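Local coordinates for prolyl 4-hydroxylase (Phytophthora capsici LT1534, PDB 6IUQ), which probably catalyses the iron(II)- and 2-oxoglutarate-dependent 4-hydroxylation of proline residues, using a double-stranded beta-helix core, at residues L298-S301 / H302-H305; H305-N308 / V309-G313. One frame throughout, in Å; residues are numbered along the deposited sequence.

Contact 1: residues L298-S301 / H302-H305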
ATOM      1  N   LEU A 298       4.344  15.482 -14.999  1.00 27.62           N
ATOM      2  CA  LEU A 298       4.768  14.895 -13.737  1.00 29.97           C
ATOM      3  C   LEU A 298       6.232  15.198 -13.442  1.00 30.63           C
ATOM      4  O   LEU A 298       6.609  15.451 -12.291  1.00 32.36           O
ATOM      5  CB  LEU A 298       4.565  13.378 -13.747  1.00 36.72           C
ATOM      6  CG  LEU A 298       3.324  12.815 -13.061  1.00 38.30           C
ATOM      7  CD1 LEU A 298       3.288  11.303 -13.198  1.00 40.54           C
ATOM      8  CD2 LEU A 298       3.297  13.223 -11.601  1.00 31.69           C
ATOM      9  N   LEU A 299       7.064  15.145 -14.474  1.00 28.67           N
ATOM     10  CA  LEU A 299       8.484  15.423 -14.298  1.00 27.04           C
ATOM     11  C   LEU A 299       8.718  16.892 -13.982  1.00 26.19           C
ATOM     12  O   LEU A 299       9.504  17.217 -13.088  1.00 27.00           O
ATOM     13  CB  LEU A 299       9.295  15.016 -15.538  1.00 24.57           C
ATOM     14  CG  LEU A 299      10.788  15.351 -15.397  1.00 31.74           C
ATOM     15  CD1 LEU A 299      11.393  14.699 -14.153  1.00 21.84           C
ATOM     16  CD2 LEU A 299      11.569  14.930 -16.625  1.00 39.60           C
ATOM     17  N   LYS A 300       8.046  17.785 -14.708  1.00 27.05           N
ATOM     18  CA  LYS A 300       8.220  19.214 -14.465  1.00 29.42           C
ATOM     19  C   LYS A 300       7.765  19.549 -13.048  1.00 27.36           C
ATOM     20  O   LYS A 300       8.329  20.408 -12.390  1.00 28.20           O
ATOM     21  CB  LYS A 300       7.446  20.046 -15.488  1.00 30.01           C
ATOM     22  CG  LYS A 300       8.131  20.166 -16.821  1.00 37.55           C
ATOM     23  CD  LYS A 300       9.445  20.923 -16.702  1.00 42.79           C
ATOM     24  CE  LYS A 300      10.444  20.458 -17.762  1.00 44.15           C
ATOM     25  NZ  LYS A 300      11.754  21.174 -17.683  1.00 39.86           N
ATOM     26  N   SER A 301       6.747  18.841 -12.582  1.00 28.19           N
ATOM     27  CA  SER A 301       6.210  19.053 -11.247  1.00 28.58           C
ATOM     28  C   SER A 301       7.259  18.687 -10.198  1.00 23.66           C
ATOM     29  O   SER A 301       7.489  19.422  -9.239  1.00 25.94           O
ATOM     30  CB  SER A 301       4.925  18.241 -11.073  1.00 25.43           C
ATOM     31  OG  SER A 301       4.424  18.386  -9.771  1.00 35.01           O
ATOM     32  N   HIS A 302       7.934  17.562 -10.411  1.00 24.31           N
ATOM     33  CA  HIS A 302       9.010  17.117  -9.521  1.00 24.15           C
ATOM     34  C   HIS A 302      10.166  18.116  -9.510  1.00 25.65           C
ATOM     35  O   HIS A 302      10.647  18.568  -8.458  1.00 23.18           O
ATOM     36  CB  HIS A 302       9.499  15.741  -9.972  1.00 18.86           C
ATOM     37  CG  HIS A 302      10.807  15.336  -9.383  1.00 21.65           C
ATOM     38  ND1 HIS A 302      10.905  14.523  -8.271  1.00 23.21           N
ATOM     39  CD2 HIS A 302      12.081  15.618  -9.756  1.00 22.01           C
ATOM     40  CE1 HIS A 302      12.182  14.322  -7.986  1.00 19.27           C
ATOM     41  NE2 HIS A 302      12.915  14.974  -8.874  1.00 23.86           N
ATOM     42  N   GLU A 303      10.605  18.440 -10.715  1.00 22.98           N
ATOM     43  CA  GLU A 303      11.660  19.404 -10.961  1.00 25.20           C
ATOM     44  C   GLU A 303      11.420  20.731 -10.239  1.00 23.75           C
ATOM     45  O   GLU A 303      12.315  21.269  -9.583  1.00 27.60           O
ATOM     46  CB  GLU A 303      11.754  19.605 -12.467  1.00 29.94           C
ATOM     47  CG  GLU A 303      12.793  20.534 -12.972  1.00 36.72           C
ATOM     48  CD  GLU A 303      12.845  20.469 -14.487  1.00 43.86           C
ATOM     49  OE1 GLU A 303      12.502  21.484 -15.141  1.00 42.83           O
ATOM     50  OE2 GLU A 303      13.193  19.385 -15.014  1.00 42.25           O
ATOM     51  N   THR A 304      10.204  21.246 -10.353  1.00 22.41           N
ATOM     52  CA  THR A 304       9.806  22.472  -9.660  1.00 23.81           C
ATOM     53  C   THR A 304       9.805  22.337  -8.129  1.00 23.25           C
ATOM     54  O   THR A 304      10.268  23.232  -7.425  1.00 22.15           O
ATOM     55  CB  THR A 304       8.405  22.908 -10.111  1.00 29.03           C
ATOM     56  OG1 THR A 304       8.423  23.182 -11.518  1.00 36.51           O
ATOM     57  CG2 THR A 304       7.967  24.145  -9.368  1.00 20.70           C
ATOM     58  N   HIS A 305       9.275  21.225  -7.622  1.00 23.76           N
ATOM     59  CA  HIS A 305       9.240  20.979  -6.183  1.00 23.36           C
ATOM     60  C   HIS A 305      10.651  20.894  -5.600  1.00 26.84           C
ATOM     61  O   HIS A 305      10.951  21.484  -4.562  1.00 25.78           O
ATOM     62  CB  HIS A 305       8.463  19.697  -5.882  1.00 27.45           C
ATOM     63  CG  HIS A 305       8.329  19.403  -4.418  1.00 40.90           C
ATOM     64  ND1 HIS A 305       9.408  19.083  -3.617  1.00 39.69           N
ATOM     65  CD2 HIS A 305       7.242  19.372  -3.609  1.00 45.05           C
ATOM     66  CE1 HIS A 305       8.993  18.875  -2.380  1.00 31.80           C
ATOM     67  NE2 HIS A 305       7.684  19.047  -2.347  1.00 42.20           N
TER
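Four successive i to i+4 backbone hydrogen bonds, from the N-H groups of H302, E303, T304 and H305 to the carbonyls of L298, L299, K300 and S301, tie these eight residues into regular alpha helix. The bond from E303 N to L299 O is nearly straight, over 2.9 Å. On the outer surface K300 and E303, one turn apart, lie side by side and point the same way. Bent at chi2 (-64°), the lysine chain brings its ammonium group over to the glutamate. K300 NZ meets E303 OE1 at 2.7 Å on the syn side of the carboxylate, 17° out of its plane, in an i to i+3 salt bridge, and K300 CD also comes within 3.5 Å of E303 OE1. Long, flexible charged chains suit such an exposed place.

The helix belongs to the helical region that follows the double-stranded beta-helix core in the chain. One face of it turns L298, L299 and H302 to helix 276-287, where they pack on L283, M284 and M287; the buried H302 ring also needs a polar partner, and its ND1 is hydrogen-bonded to R272.

T304 bends its hydroxyl back along the helix. With OG1 beside its own backbone N (chi1 -61°), T304 OG1 donates to K300 O at 2.9 Å, while T304 N donates to the same oxygen. The two donors arrive from opposite faces of the carbonyl plane. A hydroxyl carried on CB lies close enough to the backbone to reach the carbonyl four residues back, as those of serine and threonine often do in helices.

Contact 2: residues H305-N308 / V309-G313; sequences HVEN and VKRNG
E307 sets CG anti to its backbone N and then bends at chi2 (63°), while R311 starts with CG beside its own N and runs extended from CG to NE; the two chains, rooted one helical turn apart, thereby cross at an angle. R311 NE donates to E307 OE2 at 3.1 Å, a salt bridge whose hydrogen bond is moderately bent. The glutamate uses the anti lone pair of OE2, facing away from OE1, and this oxygen lies at the guanidinium edge near NE, tilted 21° from its plane. With the two planes 88° apart, the carboxylate does not make the flat, two-pronged pairing with the arginine. E307 CG also lies 3.3 Å from R311 NE. Long chains such as these let opposite charges four residues apart meet on the helix surface.

Beside this pair, K310 lies along V306 and points the same way. The lysine's CE methylene packs on the valine methyl, with K310 CE 3.6 Å from V306 CG1, while its NZ makes a long, weak ion pair with E276 at the start of helix 276-287. One residue earlier on each turn, V309 CG2 approaches CE1 of the H305 ring at 3.5 Å, coming in obliquely; H305 ND1 is buried by the contact and has no polar partner in the model.

The helical backbone bonds hold through R311 N to E307 O at 2.9 Å, but the last, N312 N to N308 O, is weak at 3.2 Å, and N312 N also donates to V309 O. N312 then forms an inverse gamma turn and occupies the N-cap position of helix 313-328, which packs back on this segment: I319 touches V309, and Y316 touches K310.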
ATOM      1  N   HIS A 305       9.275  21.225  -7.622  1.00 23.76           N
ATOM      2  CA  HIS A 305       9.240  20.979  -6.183  1.00 23.36           C
ATOM      3  C   HIS A 305      10.651  20.894  -5.600  1.00 26.84           C
ATOM      4  O   HIS A 305      10.951  21.484  -4.562  1.00 25.78           O
ATOM      5  CB  HIS A 305       8.463  19.697  -5.882  1.00 27.45           C
ATOM      6  CG  HIS A 305       8.329  19.403  -4.418  1.00 40.90           C
ATOM      7  ND1 HIS A 305       9.408  19.083  -3.617  1.00 39.69           N
ATOM      8  CD2 HIS A 305       7.242  19.372  -3.609  1.00 45.05           C
ATOM      9  CE1 HIS A 305       8.993  18.875  -2.380  1.00 31.80           C
ATOM     10  NE2 HIS A 305       7.684  19.047  -2.347  1.00 42.20           N
ATOM     11  N   VAL A 306      11.525  20.176  -6.287  1.00 27.64           N
ATOM     12  CA  VAL A 306      12.900  20.005  -5.840  1.00 28.42           C
ATOM     13  C   VAL A 306      13.625  21.349  -5.748  1.00 28.34           C
ATOM     14  O   VAL A 306      14.425  21.580  -4.830  1.00 24.67           O
ATOM     15  CB  VAL A 306      13.666  19.031  -6.801  1.00 24.37           C
ATOM     16  CG1 VAL A 306      15.163  19.197  -6.692  1.00 32.88           C
ATOM     17  CG2 VAL A 306      13.266  17.607  -6.527  1.00 22.90           C
ATOM     18  N   GLU A 307      13.354  22.241  -6.698  1.00 28.40           N
ATOM     19  CA  GLU A 307      14.019  23.541  -6.696  1.00 26.63           C
ATOM     20  C   GLU A 307      13.428  24.463  -5.619  1.00 25.90           C
ATOM     21  O   GLU A 307      14.164  25.198  -4.981  1.00 28.38           O
ATOM     22  CB  GLU A 307      13.933  24.199  -8.078  1.00 26.65           C
ATOM     23  CG  GLU A 307      14.526  25.613  -8.141  1.00 30.70           C
ATOM     24  CD  GLU A 307      16.021  25.667  -7.853  1.00 37.80           C
ATOM     25  OE1 GLU A 307      16.716  24.645  -8.044  1.00 42.64           O
ATOM     26  OE2 GLU A 307      16.509  26.737  -7.426  1.00 42.00           O
ATOM     27  N   ASN A 308      12.109  24.410  -5.419  1.00 24.75           N
ATOM     28  CA  ASN A 308      11.445  25.121  -4.311  1.00 24.70           C
ATOM     29  C   ASN A 308      12.010  24.729  -2.950  1.00 28.89           C
ATOM     30  O   ASN A 308      12.228  25.576  -2.093  1.00 28.98           O
ATOM     31  CB  ASN A 308       9.945  24.848  -4.310  1.00 21.59           C
ATOM     32  CG  ASN A 308       9.219  25.543  -5.445  1.00 31.32           C
ATOM     33  OD1 ASN A 308       9.742  26.484  -6.051  1.00 33.17           O
ATOM     34  ND2 ASN A 308       7.998  25.100  -5.725  1.00 30.30           N
ATOM     35  N   VAL A 309      12.256  23.439  -2.758  1.00 25.20           N
ATOM     36  CA  VAL A 309      12.900  22.996  -1.546  1.00 23.88           C
ATOM     37  C   VAL A 309      14.281  23.612  -1.440  1.00 26.63           C
ATOM     38  O   VAL A 309      14.620  24.160  -0.394  1.00 29.26           O
ATOM     39  CB  VAL A 309      12.995  21.457  -1.467  1.00 26.60           C
ATOM     40  CG1 VAL A 309      13.957  21.038  -0.375  1.00 22.67           C
ATOM     41  CG2 VAL A 309      11.618  20.860  -1.221  1.00 24.33           C
ATOM     42  N   LYS A 310      15.073  23.557  -2.512  1.00 24.85           N
ATOM     43  CA  LYS A 310      16.447  24.074  -2.458  1.00 25.33           C
ATOM     44  C   LYS A 310      16.499  25.585  -2.187  1.00 30.14           C
ATOM     45  O   LYS A 310      17.443  26.072  -1.563  1.00 36.30           O
ATOM     46  CB  LYS A 310      17.209  23.759  -3.754  1.00 33.05           C
ATOM     47  CG  LYS A 310      17.373  22.262  -4.011  1.00 37.55           C
ATOM     48  CD  LYS A 310      18.473  21.957  -5.026  1.00 41.98           C
ATOM     49  CE  LYS A 310      18.365  20.516  -5.545  1.00 39.62           C
ATOM     50  NZ  LYS A 310      18.363  19.497  -4.434  1.00 50.16           N
ATOM     51  N   ARG A 311      15.496  26.321  -2.657  1.00 24.31           N
ATOM     52  CA  ARG A 311      15.389  27.748  -2.355  1.00 29.26           C
ATOM     53  C   ARG A 311      14.961  28.033  -0.908  1.00 37.05           C
ATOM     54  O   ARG A 311      15.181  29.128  -0.401  1.00 37.59           O
ATOM     55  CB  ARG A 311      14.395  28.411  -3.294  1.00 30.99           C
ATOM     56  CG  ARG A 311      14.920  28.618  -4.704  1.00 39.45           C
ATOM     57  CD  ARG A 311      13.760  28.800  -5.660  1.00 43.06           C
ATOM     58  NE  ARG A 311      14.193  28.751  -7.051  1.00 53.16           N
ATOM     59  CZ  ARG A 311      13.992  29.729  -7.926  1.00 57.64           C
ATOM     60  NH1 ARG A 311      13.355  30.836  -7.554  1.00 54.80           N
ATOM     61  NH2 ARG A 311      14.418  29.594  -9.175  1.00 56.10           N
ATOM     62  N   ASN A 312      14.325  27.056  -0.261  1.00 34.17           N
ATOM     63  CA  ASN A 312      13.949  27.179   1.146  1.00 28.30           C
ATOM     64  C   ASN A 312      15.103  26.714   2.024  1.00 28.89           C
ATOM     65  O   ASN A 312      15.123  25.565   2.476  1.00 34.45           O
ATOM     66  CB  ASN A 312      12.684  26.367   1.434  1.00 25.17           C
ATOM     67  CG  ASN A 312      12.057  26.714   2.767  1.00 30.98           C
ATOM     68  OD1 ASN A 312      12.753  27.077   3.714  1.00 29.12           O
ATOM     69  ND2 ASN A 312      10.727  26.587   2.855  1.00 29.78           N
ATOM     70  N   GLY A 313      16.076  27.596   2.237  1.00 28.64           N
ATOM     71  CA  GLY A 313      17.309  27.245   2.933  1.00 26.85           C
ATOM     72  C   GLY A 313      17.192  26.345   4.161  1.00 33.55           C
ATOM     73  O   GLY A 313      17.834  25.295   4.209  1.00 33.17           O
TER

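Both contacts lie on the single helix 296-311, with contact 1 first along the chain and contact 2 taking over at H305, which they share; their centres are 12 Å apart. The main partner of the helix changes along its length: around contact 1 it rests mainly on helix 276-287, whereas around contact 2 it mainly meets helix 313-328 across the turn at N312. It thus joins two helices of the region after the beta core. The side chain of L298 in contact 1 is about 13 Å from the iron, but neither contact supplies a metal ligand; those are H156, D158 and H215.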